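Local coordinates for protein sulfoquinovosidase (Escherichia coli, PDB 5AEG) that hydrolyses sulfoquinovosyl diacylglycerides and simple sulfoquinovosides such as sulfoquinovosyl glycerol, releasing sulfoquinovose for bacterial sulfoglycolysis, at residues Gly583-Val586 and Met587-Leu590; Asp597-Thr600 and Tyr601-Lys604; Lys238-Leu242 and Leu243-Pro247; Tyr629-Glu632 and Asp633-His637; Ser666-Ala669 and Ala670-Ser674. All blocks are in the same frame, centred on the assembly; numbering follows the deposited sequence.

Contact 1 (Gly583-Val586 and Met587-Leu590); sequences GLPV and MRPL
Arg588 folds back along the chain that leads into it and ends beside Leu584 and Pro585, four and three residues earlier. Its CG stands anti to the carbonyl carbon and beside the backbone N (chi1 -58°), and the chain then runs extended to NE; this first turn is what sends the guanidinium back toward Pro585. There Arg588 NE donates to Pro585 O over 2.7 Å, with an N-H...O angle of 150°. The oxygen lies close to the guanidinium plane, and NE meets it almost straight beyond the carbonyl, at a C=O...N angle of 170°.

A second link to the same loop is made by water: one molecule donates to Leu584 O at 2.8 Å and accepts from Arg588 NH2 at 2.9 Å, also at the edge of the flat group. Over one face lies the isobutyl group of Leu584, whose CD2 is 3.4 Å from Arg588 NH2 and sits toward the rim rather than over the middle. The Pro585 ring adds a looser touch, its CG 4.1 Å from Arg588 CG. Elsewhere, Arg588 NH1 bonds to His593 NE2, while Met587 and Pro585 turn to helix 486-495 and Leu584 and Pro585 also touch helix 232-243.

With NE and NH2 engaged at the edge, NH1 bonded to His593 and a leucine on one face, the guanidinium is fixed in rotation. A carbonyl, a water and an imidazole probably spread its positive charge over neutral partners, so Arg588 serves here as a polar tie between the loop after helix 569-582 and short strand 587-588, in a largely buried setting.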
loop_
_atom_site.group_PDB
_atom_site.type_symbol
_atom_site.label_atom_id
_atom_site.label_comp_id
_atom_site.label_asym_id
_atom_site.label_seq_id
_atom_site.Cartn_x
_atom_site.Cartn_y
_atom_site.Cartn_z
ATOM N N GLY A 583 -0.772 16.177 3.990
ATOM C CA GLY A 583 -0.004 14.955 3.622
ATOM C C GLY A 583 1.078 14.565 4.582
ATOM O O GLY A 583 1.962 13.773 4.255
ATOM N N LEU A 584 1.046 15.092 5.791
ATOM C CA LEU A 584 2.006 14.745 6.797
ATOM C C LEU A 584 1.509 13.374 7.383
ATOM O O LEU A 584 0.453 13.319 8.003
ATOM C CB LEU A 584 1.991 15.739 7.929
ATOM C CG LEU A 584 2.954 15.537 9.059
ATOM C CD1 LEU A 584 4.395 15.417 8.709
ATOM C CD2 LEU A 584 2.777 16.617 10.095
ATOM N N PRO A 585 2.206 12.295 7.015
ATOM C CA PRO A 585 1.612 10.947 7.385
ATOM C C PRO A 585 1.577 10.624 8.890
ATOM O O PRO A 585 2.349 11.145 9.694
ATOM C CB PRO A 585 2.499 9.981 6.635
ATOM C CG PRO A 585 3.879 10.654 6.701
ATOM C CD PRO A 585 3.543 12.138 6.411
ATOM N N VAL A 586 0.682 9.707 9.252
ATOM C CA VAL A 586 0.483 9.361 10.669
ATOM C C VAL A 586 1.632 8.553 11.218
ATOM O O VAL A 586 2.111 8.828 12.304
ATOM C CB VAL A 586 -0.876 8.651 10.897
ATOM C CG1 VAL A 586 -1.068 8.345 12.371
ATOM C CG2 VAL A 586 -1.991 9.557 10.402
ATOM N N MET A 587 2.147 7.575 10.447
ATOM C CA MET A 587 3.318 6.884 10.850
ATOM C C MET A 587 4.445 7.425 9.988
ATOM O O MET A 587 4.377 7.392 8.772
ATOM C CB MET A 587 3.148 5.349 10.639
ATOM C CG MET A 587 2.118 4.768 11.525
ATOM S SD MET A 587 1.504 3.094 11.023
ATOM C CE MET A 587 2.934 2.095 11.256
ATOM N N ARG A 588 5.474 7.948 10.666
ATOM C CA ARG A 588 6.492 8.737 10.017
ATOM C C ARG A 588 7.890 8.170 10.108
ATOM O O ARG A 588 8.348 7.711 11.202
ATOM C CB ARG A 588 6.492 10.147 10.708
ATOM C CG ARG A 588 5.154 10.833 10.625
ATOM C CD ARG A 588 5.089 12.169 11.383
ATOM N NE ARG A 588 3.735 12.639 11.534
ATOM C CZ ARG A 588 3.377 13.752 12.194
ATOM N NH1 ARG A 588 4.294 14.546 12.760
ATOM N NH2 ARG A 588 2.107 14.083 12.332
ATOM N N PRO A 589 8.684 8.303 9.025
ATOM C CA PRO A 589 10.088 8.003 9.043
ATOM C C PRO A 589 10.760 8.990 10.036
ATOM O O PRO A 589 10.316 10.133 10.073
ATOM C CB PRO A 589 10.526 8.300 7.596
ATOM C CG PRO A 589 9.268 8.173 6.793
ATOM C CD PRO A 589 8.206 8.684 7.681
ATOM N N LEU A 590 11.711 8.529 10.823
ATOM C CA LEU A 590 12.331 9.421 11.870
ATOM C C LEU A 590 12.995 10.693 11.226
ATOM O O LEU A 590 13.013 11.774 11.852
ATOM C CB LEU A 590 13.336 8.718 12.668
ATOM C CG LEU A 590 12.829 8.048 13.969
ATOM C CD1 LEU A 590 11.821 6.902 13.769
ATOM C CD2 LEU A 590 13.967 7.577 14.822
HETATM O O HOH W 1 0.032 12.962 10.728
#

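Contact 2 (Asp597-Thr600 and Tyr601-Lys604); sequences DAHT and YTLK
Thr602 turns its hydroxyl back onto the carbonyl of His599, three residues before it: OG1 lies between the backbone N and the carbonyl carbon (chi1 59°), and from there it donates to His599 O at 3.1 Å. Thr602 N donates to that oxygen too, at 3.2 Å and with an N-H...O angle of 168°, both donors arriving from one face of the carbonyl plane. Thr600 repeats the rotamer (chi1 64°), and its OG1 gives a proton to Asp597 O at 2.8 Å, in the carbonyl plane. Asp597 OD1 accepts from His599 N at 3.0 Å, an Asx turn that opens the 3-10 segment.

The imidazole of His599 and the side chain of Leu603 cross at about a right angle, NE2 standing 4.0 Å from Leu603 CD2. Tyr601 lays the CD1 side of its ring against the start of the turn, with CD1 3.3 Å from Asp597 O, and its OH bonds to Glu595 O. A water donates to both Thr600 O and Leu603 O.

This surface turn belongs to the long connection from strand 587-588 to strand 607-609. The Tyr601 ring stacks on Phe591, while Asp597 OD2 and the edge-to-face ring of His599 both meet Tyr629 on strand 625-630.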
loop_
_atom_site.group_PDB
_atom_site.type_symbol
_atom_site.label_atom_id
_atom_site.label_comp_id
_atom_site.label_asym_id
_atom_site.label_seq_id
_atom_site.Cartn_x
_atom_site.Cartn_y
_atom_site.Cartn_z
ATOM N N ASP A 597 20.122 13.830 11.473
ATOM C CA ASP A 597 20.667 12.602 12.040
ATOM C C ASP A 597 20.834 11.548 10.935
ATOM O O ASP A 597 19.812 10.973 10.439
ATOM C CB ASP A 597 19.787 12.103 13.192
ATOM C CG ASP A 597 20.331 10.911 13.900
ATOM O OD1 ASP A 597 21.045 10.099 13.273
ATOM O OD2 ASP A 597 20.007 10.686 15.110
ATOM N N ALA A 598 22.094 11.300 10.561
ATOM C CA ALA A 598 22.418 10.373 9.439
ATOM C C ALA A 598 21.911 8.928 9.644
ATOM O O ALA A 598 21.480 8.272 8.700
ATOM C CB ALA A 598 23.918 10.353 9.172
ATOM N N HIS A 599 21.848 8.483 10.903
ATOM C CA HIS A 599 21.481 7.141 11.209
ATOM C C HIS A 599 19.994 6.888 10.892
ATOM O O HIS A 599 19.611 5.769 10.499
ATOM C CB HIS A 599 21.808 6.804 12.660
ATOM C CG HIS A 599 21.732 5.328 12.920
ATOM N ND1 HIS A 599 22.474 4.402 12.202
ATOM C CD2 HIS A 599 20.935 4.602 13.739
ATOM C CE1 HIS A 599 22.150 3.181 12.586
ATOM N NE2 HIS A 599 21.240 3.274 13.543
ATOM N N THR A 600 19.201 7.895 11.006
ATOM C CA THR A 600 17.714 7.719 10.887
ATOM C C THR A 600 17.317 7.323 9.423
ATOM O O THR A 600 16.235 6.747 9.224
ATOM C CB THR A 600 16.918 8.928 11.264
ATOM O OG1 THR A 600 17.181 10.049 10.381
ATOM C CG2 THR A 600 17.146 9.325 12.771
ATOM N N TYR A 601 18.243 7.520 8.465
ATOM C CA TYR A 601 17.924 7.301 7.042
ATOM C C TYR A 601 17.967 5.854 6.706
ATOM O O TYR A 601 17.471 5.444 5.652
ATOM C CB TYR A 601 18.845 8.165 6.117
ATOM C CG TYR A 601 18.566 9.660 6.247
ATOM C CD1 TYR A 601 19.209 10.454 7.215
ATOM C CD2 TYR A 601 17.697 10.299 5.394
ATOM C CE1 TYR A 601 18.926 11.801 7.333
ATOM C CE2 TYR A 601 17.415 11.648 5.491
ATOM C CZ TYR A 601 18.045 12.413 6.478
ATOM O OH TYR A 601 17.717 13.749 6.519
ATOM N N THR A 602 18.603 5.033 7.541
ATOM C CA THR A 602 18.772 3.649 7.221
ATOM C C THR A 602 17.866 2.726 8.099
ATOM O O THR A 602 17.993 1.540 8.007
ATOM C CB THR A 602 20.247 3.212 7.384
ATOM O OG1 THR A 602 20.648 3.433 8.705
ATOM C CG2 THR A 602 21.183 3.989 6.415
ATOM N N LEU A 603 17.054 3.308 8.964
ATOM C CA LEU A 603 16.168 2.567 9.819
ATOM C C LEU A 603 15.003 2.030 8.927
ATOM O O LEU A 603 14.484 2.749 8.028
ATOM C CB LEU A 603 15.600 3.427 10.936
ATOM C CG LEU A 603 16.625 4.004 11.954
ATOM C CD1 LEU A 603 15.912 4.957 12.882
ATOM C CD2 LEU A 603 17.328 2.913 12.702
ATOM N N LYS A 604 14.590 0.832 9.251
ATOM C CA LYS A 604 13.450 0.121 8.540
ATOM C C LYS A 604 12.303 -0.284 9.458
ATOM O O LYS A 604 11.160 -0.430 8.987
ATOM C CB LYS A 604 14.016 -1.209 7.903
ATOM C CG LYS A 604 15.135 -0.954 6.975
ATOM C CD LYS A 604 15.854 -2.245 6.495
ATOM C CE LYS A 604 14.901 -2.993 5.636
ATOM N NZ LYS A 604 15.712 -3.929 4.798
HETATM O O HOH W 2 13.836 5.550 8.409
#

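Contact 3 (Lys238-Leu242 and Leu243-Pro247); sequences KLTAL and LGRQP
Leu243 N donates to Leu239 O at 2.8 Å and Gly244 N to Thr240 O at 2.9 Å, the last i to i+4 bonds as helix 232-243 runs out. A third bond comes from a side chain: Arg245 NE reaches Thr240 OG1 at 3.0 Å, with an N-H...O angle of 158° and the hydroxyl oxygen lying in the guanidinium plane. Thr240 OG1 in turn bonds to Leu236 O one turn back, so this hydroxyl links the helix backbone to the departing chain. Arg245 NH2 is bonded to Glu237 O, giving the guanidinium two holds on the final turns.

Gly244 leaves helical geometry with phi 134°, where a CB would be jammed against the preceding carbonyl oxygen. The chain thereby swings round, and Arg245 passes across Thr240 at about a right angle, its CG 3.7 Å from Thr240 CB. Ala241 CA lies over one face of the guanidinium. Round the helix from there, Leu239 CD1 packs on Leu243 CD1 at 3.6 Å.

These leucines and Leu242 turn to strand 193-197, where Tyr194 and His196 receive them. Beyond Arg245, Gln246 bonds with Asn579 of helix 569-582 and with the loop at Gly497 and Gly499, on the way to strand 257-260 of the TIM barrel.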
loop_
_atom_site.group_PDB
_atom_site.type_symbol
_atom_site.label_atom_id
_atom_site.label_comp_id
_atom_site.label_asym_id
_atom_site.label_seq_id
_atom_site.Cartn_x
_atom_site.Cartn_y
_atom_site.Cartn_z
ATOM N N LYS A 238 3.905 18.888 -1.025
ATOM C CA LYS A 238 3.896 19.074 -2.484
ATOM C C LYS A 238 3.481 17.819 -3.199
ATOM O O LYS A 238 2.638 17.830 -4.084
ATOM C CB LYS A 238 5.272 19.557 -2.962
ATOM C CG LYS A 238 5.443 21.027 -2.538
ATOM C CD LYS A 238 6.850 21.501 -2.794
ATOM C CE LYS A 238 7.085 22.929 -2.228
ATOM N NZ LYS A 238 8.338 23.410 -2.866
ATOM N N LEU A 239 3.982 16.676 -2.714
ATOM C CA LEU A 239 3.677 15.424 -3.412
ATOM C C LEU A 239 2.218 15.082 -3.347
ATOM O O LEU A 239 1.579 14.643 -4.384
ATOM C CB LEU A 239 4.566 14.265 -2.882
ATOM C CG LEU A 239 4.318 12.888 -3.529
ATOM C CD1 LEU A 239 4.648 12.875 -5.045
ATOM C CD2 LEU A 239 5.231 11.889 -2.858
ATOM N N THR A 240 1.632 15.270 -2.179
ATOM C CA THR A 240 0.219 15.056 -2.018
ATOM C C THR A 240 -0.687 16.135 -2.668
ATOM O O THR A 240 -1.849 15.838 -2.966
ATOM C CB THR A 240 -0.207 14.851 -0.526
ATOM O OG1 THR A 240 0.158 15.984 0.257
ATOM C CG2 THR A 240 0.503 13.598 0.086
ATOM N N ALA A 241 -0.186 17.359 -2.856
ATOM C CA ALA A 241 -0.938 18.340 -3.725
ATOM C C ALA A 241 -1.038 17.833 -5.140
ATOM O O ALA A 241 -2.030 18.044 -5.776
ATOM C CB ALA A 241 -0.265 19.737 -3.686
ATOM N N LEU A 242 -0.073 17.038 -5.557
ATOM C CA LEU A 242 -0.057 16.419 -6.875
ATOM C C LEU A 242 -0.914 15.160 -6.936
ATOM O O LEU A 242 -1.741 14.999 -7.811
ATOM C CB LEU A 242 1.373 16.092 -7.264
ATOM C CG LEU A 242 1.506 15.396 -8.630
ATOM C CD1 LEU A 242 0.927 16.203 -9.773
ATOM C CD2 LEU A 242 2.949 15.025 -8.907
ATOM N N LEU A 243 -0.725 14.254 -5.997
ATOM C CA LEU A 243 -1.379 12.926 -6.091
ATOM C C LEU A 243 -2.726 12.815 -5.451
ATOM O O LEU A 243 -3.522 11.943 -5.821
ATOM C CB LEU A 243 -0.487 11.882 -5.496
ATOM C CG LEU A 243 0.986 11.741 -5.968
ATOM C CD1 LEU A 243 1.741 10.735 -5.078
ATOM C CD2 LEU A 243 1.087 11.376 -7.408
ATOM N N GLY A 244 -2.942 13.574 -4.378
ATOM C CA GLY A 244 -4.163 13.433 -3.586
ATOM C C GLY A 244 -3.853 13.389 -2.094
ATOM O O GLY A 244 -2.736 12.981 -1.726
ATOM N N ARG A 245 -4.835 13.830 -1.287
ATOM C CA ARG A 245 -4.849 13.680 0.158
ATOM C C ARG A 245 -6.059 12.888 0.589
ATOM O O ARG A 245 -7.099 12.960 -0.029
ATOM C CB ARG A 245 -4.857 15.011 0.853
ATOM C CG ARG A 245 -3.566 15.729 0.633
ATOM C CD ARG A 245 -3.395 17.090 1.298
ATOM N NE ARG A 245 -2.165 17.739 0.878
ATOM C CZ ARG A 245 -2.067 18.990 0.450
ATOM N NH1 ARG A 245 -3.113 19.795 0.499
ATOM N NH2 ARG A 245 -0.926 19.431 0.015
ATOM N N GLN A 246 -5.907 12.103 1.659
ATOM C CA GLN A 246 -6.966 11.239 2.122
ATOM C C GLN A 246 -7.941 12.026 3.018
ATOM O O GLN A 246 -7.570 12.973 3.641
ATOM C CB GLN A 246 -6.374 10.115 3.012
ATOM C CG GLN A 246 -5.444 9.133 2.254
ATOM C CD GLN A 246 -3.989 9.481 2.377
ATOM O OE1 GLN A 246 -3.410 9.426 3.476
ATOM N NE2 GLN A 246 -3.381 9.912 1.247
ATOM N N PRO A 247 -9.134 11.554 3.147
ATOM C CA PRO A 247 -10.038 12.146 4.136
ATOM C C PRO A 247 -9.616 11.911 5.549
ATOM O O PRO A 247 -8.856 10.951 5.861
ATOM C CB PRO A 247 -11.379 11.425 3.863
ATOM C CG PRO A 247 -11.246 10.804 2.523
ATOM C CD PRO A 247 -9.765 10.487 2.385
#

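Contact 4 (Tyr629-Glu632 and Asp633-His637); sequences YLPE and DNWVH
Pro631 O takes the indole N-H of Trp635 across the turn between two strands, NE1 standing 2.9 Å from it with an N-H...O angle of 154°. The oxygen lies within a few degrees of the indole plane, whereas the donor is tilted 33° from the plane of the carbonyl. The bond therefore runs cleanly off the ring edge but reaches the acceptor from somewhat above its plane.

The same indole is packed from several sides. Leu630 has its CG anti to the carbonyl carbon, which carries CD2 over the five-membered ring in a CH-pi contact: the methyl is 4.1 Å from the centroid and only 10° off the ring normal. Leu630 CB adds a touch to Trp635 CD1 at 3.8 Å. Asp633 CB approaches the opposite face near its rim. At the NE1 side the proline ring crosses the indole at about a right angle, with Pro631 CD 3.7 Å from Trp635 NE1.

In the turn itself, Asp633 OD1 accepts from Asn634 N at 2.8 Å through the lone pair facing away from its other oxygen. That other oxygen, OD2, forms a salt bridge with Arg663 and a hydrogen bond with Tyr594 OH, while Glu632 OE2 accepts from Gly646 N. Leu614 and Phe661 of the neighbouring strands extend the apolar surroundings.

The buried indole N-H is thus satisfied by the main chain just before the turn. One bond at the edge and carbon contacts on both faces fix the indole between Leu630 and Asp633, in the link from strand 625-630 to strand 635-637.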
loop_
_atom_site.group_PDB
_atom_site.type_symbol
_atom_site.label_atom_id
_atom_site.label_comp_id
_atom_site.label_asym_id
_atom_site.label_seq_id
_atom_site.Cartn_x
_atom_site.Cartn_y
_atom_site.Cartn_z
ATOM N N TYR A 629 16.874 2.518 18.200
ATOM C CA TYR A 629 17.623 3.752 18.101
ATOM C C TYR A 629 16.791 4.920 18.530
ATOM O O TYR A 629 15.718 5.147 18.001
ATOM C CB TYR A 629 18.182 3.945 16.636
ATOM C CG TYR A 629 18.955 5.223 16.534
ATOM C CD1 TYR A 629 20.262 5.327 17.110
ATOM C CD2 TYR A 629 18.409 6.348 15.962
ATOM C CE1 TYR A 629 21.008 6.535 17.001
ATOM C CE2 TYR A 629 19.141 7.554 15.879
ATOM C CZ TYR A 629 20.431 7.634 16.452
ATOM O OH TYR A 629 21.103 8.880 16.346
ATOM N N LEU A 630 17.324 5.769 19.436
ATOM C CA LEU A 630 16.695 7.031 19.704
ATOM C C LEU A 630 17.512 8.198 19.133
ATOM O O LEU A 630 18.735 8.264 19.385
ATOM C CB LEU A 630 16.564 7.232 21.234
ATOM C CG LEU A 630 15.717 6.201 21.999
ATOM C CD1 LEU A 630 15.753 6.463 23.554
ATOM C CD2 LEU A 630 14.293 6.243 21.547
ATOM N N PRO A 631 16.871 9.056 18.324
ATOM C CA PRO A 631 17.585 10.235 17.887
ATOM C C PRO A 631 17.696 11.218 19.138
ATOM O O PRO A 631 17.122 10.942 20.247
ATOM C CB PRO A 631 16.697 10.842 16.838
ATOM C CG PRO A 631 15.284 10.514 17.356
ATOM C CD PRO A 631 15.431 9.195 18.085
ATOM N N GLU A 632 18.487 12.262 18.982
ATOM C CA GLU A 632 18.759 13.156 20.116
ATOM C C GLU A 632 17.546 13.960 20.520
ATOM O O GLU A 632 17.030 14.796 19.771
ATOM C CB GLU A 632 19.978 14.108 19.791
ATOM C CG GLU A 632 20.603 14.721 21.081
ATOM C CD GLU A 632 21.060 13.652 22.091
ATOM O OE1 GLU A 632 22.150 12.985 21.927
ATOM O OE2 GLU A 632 20.314 13.442 23.090
ATOM N N ASP A 633 17.018 13.637 21.695
ATOM C CA ASP A 633 15.839 14.283 22.203
ATOM C C ASP A 633 15.749 13.791 23.621
ATOM O O ASP A 633 16.477 12.931 24.049
ATOM C CB ASP A 633 14.526 13.986 21.401
ATOM C CG ASP A 633 13.607 15.149 21.312
ATOM O OD1 ASP A 633 13.497 15.860 22.322
ATOM O OD2 ASP A 633 12.894 15.387 20.288
ATOM N N ASN A 634 14.837 14.387 24.338
ATOM C CA ASN A 634 14.516 13.893 25.699
ATOM C C ASN A 634 13.311 12.927 25.637
ATOM O O ASN A 634 12.197 13.374 25.506
ATOM C CB ASN A 634 14.313 15.064 26.626
ATOM C CG ASN A 634 15.706 15.757 26.923
ATOM O OD1 ASN A 634 16.773 15.094 27.254
ATOM N ND2 ASN A 634 15.738 17.001 26.659
ATOM N N TRP A 635 13.631 11.662 25.753
ATOM C CA TRP A 635 12.678 10.549 25.557
ATOM C C TRP A 635 12.269 10.018 26.900
ATOM O O TRP A 635 13.060 10.009 27.839
ATOM C CB TRP A 635 13.324 9.464 24.701
ATOM C CG TRP A 635 13.512 9.884 23.297
ATOM C CD1 TRP A 635 14.698 10.210 22.724
ATOM C CD2 TRP A 635 12.499 10.131 22.292
ATOM N NE1 TRP A 635 14.507 10.533 21.446
ATOM C CE2 TRP A 635 13.161 10.572 21.167
ATOM C CE3 TRP A 635 11.111 10.006 22.248
ATOM C CZ2 TRP A 635 12.513 10.867 20.008
ATOM C CZ3 TRP A 635 10.475 10.264 21.088
ATOM C CH2 TRP A 635 11.166 10.707 19.989
ATOM N N VAL A 636 11.000 9.626 27.008
ATOM C CA VAL A 636 10.477 8.960 28.187
ATOM C C VAL A 636 9.846 7.633 27.792
ATOM O O VAL A 636 8.973 7.636 26.899
ATOM C CB VAL A 636 9.368 9.841 28.821
ATOM C CG1 VAL A 636 8.900 9.188 30.098
ATOM C CG2 VAL A 636 9.923 11.206 29.101
ATOM N N HIS A 637 10.347 6.545 28.340
ATOM C CA HIS A 637 9.770 5.225 28.120
ATOM C C HIS A 637 8.324 5.187 28.645
ATOM O O HIS A 637 8.063 5.513 29.835
ATOM C CB HIS A 637 10.659 4.195 28.743
ATOM C CG HIS A 637 10.228 2.774 28.561
ATOM N ND1 HIS A 637 9.782 1.988 29.605
ATOM C CD2 HIS A 637 10.140 2.006 27.454
ATOM C CE1 HIS A 637 9.453 0.797 29.149
ATOM N NE2 HIS A 637 9.704 0.760 27.857
HETATM O O HOH W 3 18.862 14.999 24.583
#

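Contact 5 (Ser666-Ala669 and Ala670-Ser674); sequences SEWA and ALFAS
Trp668 and Phe672, one helical turn apart, carry both the apolar and the backbone sides of this helix start. Among the apolar contacts, Trp668 CB sits over one face of the Phe672 ring, 3.5 Å from CZ. The two aromatic systems themselves meet obliquely: the centroids of the Trp668 five-membered ring and the Phe672 ring are 6.0 Å apart and the planes are inclined by 31°. Leu671 lies alongside the indole and points the same way; with CG anti to the backbone N (chi1 -176°) its isobutyl group runs beside the ring system, CD2 3.8 Å from Trp668 CE3.

Among the backbone bonds, Phe672 N donates to Trp668 O at 3.1 Å and Ala673 N to Ala669 O at 2.8 Å. Trp668 occupies the N-cap position of helix 669-673.

Side-chain and water bonds organise the approach. Ser666 OG accepts from Trp668 N at 2.9 Å, an ST turn that overlaps the type I beta turn from Ser666 to Ala669; the same oxygen is bonded to Asp612 OD2. A water donates to Glu667 O and accepts from Ala670 N at 3.0 Å, bridging the turn to the first helical turn. Further along, Ser674 OG donates to Leu671 O at 2.7 Å.

Trp668 NE1 bonds to Glu574 of helix 569-582, and Tyr571 of that helix meets both aromatic rings edge-to-face. The chemistry is therefore divided: serine and water take up backbone groups at the turn, while the aromatic and leucine carbons join the short C-terminal helix to helix 569-582.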
loop_
_atom_site.group_PDB
_atom_site.type_symbol
_atom_site.label_atom_id
_atom_site.label_comp_id
_atom_site.label_asym_id
_atom_site.label_seq_id
_atom_site.Cartn_x
_atom_site.Cartn_y
_atom_site.Cartn_z
ATOM N N SER A 666 6.595 17.114 24.746
ATOM C CA SER A 666 5.363 17.172 24.006
ATOM C C SER A 666 4.296 17.890 24.803
ATOM O O SER A 666 4.143 17.672 26.027
ATOM C CB SER A 666 4.850 15.711 23.752
ATOM O OG SER A 666 3.600 15.784 23.154
ATOM N N GLU A 667 3.464 18.616 24.114
ATOM C CA GLU A 667 2.298 19.204 24.753
ATOM C C GLU A 667 1.300 18.180 25.169
ATOM O O GLU A 667 0.453 18.460 25.966
ATOM C CB GLU A 667 1.661 20.296 23.889
ATOM C CG GLU A 667 0.941 19.860 22.622
ATOM C CD GLU A 667 1.870 19.674 21.383
ATOM O OE1 GLU A 667 3.114 19.424 21.504
ATOM O OE2 GLU A 667 1.310 19.757 20.272
ATOM N N TRP A 668 1.413 16.945 24.660
ATOM C CA TRP A 668 0.593 15.791 25.070
ATOM C C TRP A 668 1.200 14.904 26.182
ATOM O O TRP A 668 0.686 13.783 26.464
ATOM C CB TRP A 668 0.417 14.869 23.804
ATOM C CG TRP A 668 -0.354 15.541 22.682
ATOM C CD1 TRP A 668 0.169 16.135 21.523
ATOM C CD2 TRP A 668 -1.739 15.602 22.558
ATOM N NE1 TRP A 668 -0.838 16.583 20.730
ATOM C CE2 TRP A 668 -2.023 16.269 21.353
ATOM C CE3 TRP A 668 -2.801 15.177 23.361
ATOM C CZ2 TRP A 668 -3.281 16.463 20.940
ATOM C CZ3 TRP A 668 -4.076 15.418 22.926
ATOM C CH2 TRP A 668 -4.296 16.026 21.735
ATOM N N ALA A 669 2.275 15.374 26.827
ATOM C CA ALA A 669 2.982 14.556 27.798
ATOM C C ALA A 669 2.116 14.068 28.940
ATOM O O ALA A 669 2.315 12.952 29.395
ATOM C CB ALA A 669 4.204 15.244 28.385
ATOM N N ALA A 670 1.177 14.871 29.414
ATOM C CA ALA A 670 0.319 14.392 30.485
ATOM C C ALA A 670 -0.553 13.196 29.994
ATOM O O ALA A 670 -0.714 12.235 30.713
ATOM C CB ALA A 670 -0.557 15.473 31.024
ATOM N N LEU A 671 -1.083 13.253 28.772
ATOM C CA LEU A 671 -1.865 12.088 28.208
ATOM C C LEU A 671 -0.926 10.858 28.183
ATOM O O LEU A 671 -1.283 9.823 28.635
ATOM C CB LEU A 671 -2.382 12.383 26.809
ATOM C CG LEU A 671 -3.274 11.282 26.192
ATOM C CD1 LEU A 671 -4.539 11.095 27.002
ATOM C CD2 LEU A 671 -3.605 11.717 24.824
ATOM N N PHE A 672 0.295 11.013 27.708
ATOM C CA PHE A 672 1.200 9.876 27.571
ATOM C C PHE A 672 1.660 9.335 28.908
ATOM O O PHE A 672 1.818 8.142 29.056
ATOM C CB PHE A 672 2.411 10.199 26.699
ATOM C CG PHE A 672 2.072 10.736 25.318
ATOM C CD1 PHE A 672 0.928 10.362 24.667
ATOM C CD2 PHE A 672 2.914 11.667 24.703
ATOM C CE1 PHE A 672 0.630 10.841 23.411
ATOM C CE2 PHE A 672 2.631 12.149 23.424
ATOM C CZ PHE A 672 1.506 11.716 22.773
ATOM N N ALA A 673 1.828 10.200 29.904
ATOM C CA ALA A 673 2.190 9.715 31.205
ATOM C C ALA A 673 1.063 8.817 31.866
ATOM O O ALA A 673 1.320 7.979 32.703
ATOM C CB ALA A 673 2.511 10.911 32.120
ATOM N N SER A 674 -0.135 9.017 31.471
ATOM C CA SER A 674 -1.276 8.266 31.972
ATOM C C SER A 674 -1.350 6.810 31.444
ATOM O O SER A 674 -2.002 5.976 32.039
ATOM C CB SER A 674 -2.550 9.009 31.633
ATOM O OG SER A 674 -3.079 8.775 30.326
HETATM O O HOH W 4 0.720 17.733 28.503
#

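In the fold
Contact 3 comes first along the chain, followed by contacts 1, 2, 4 and 5. Contact 3 ends helix 232-243 ahead of the TIM barrel, yet it touches contact 1 through Thr240 OG1 and Gly583 CA, 3.5 Å apart, their centres about 14 Å from each other. Contacts 1, 2 and 4 lie in the C-terminal domain and meet one another: Leu590 packs on Leu603 and on Pro631, and His599 packs on Tyr629. Strands 587-588 and 635-637 belong to one antiparallel sheet. Contact 5 stands apart, its nearest atoms about 7 Å from contact 4. The series thus follows the C-terminal domain outward from its junction with the preceding domains, away from the annotated catalytic residues.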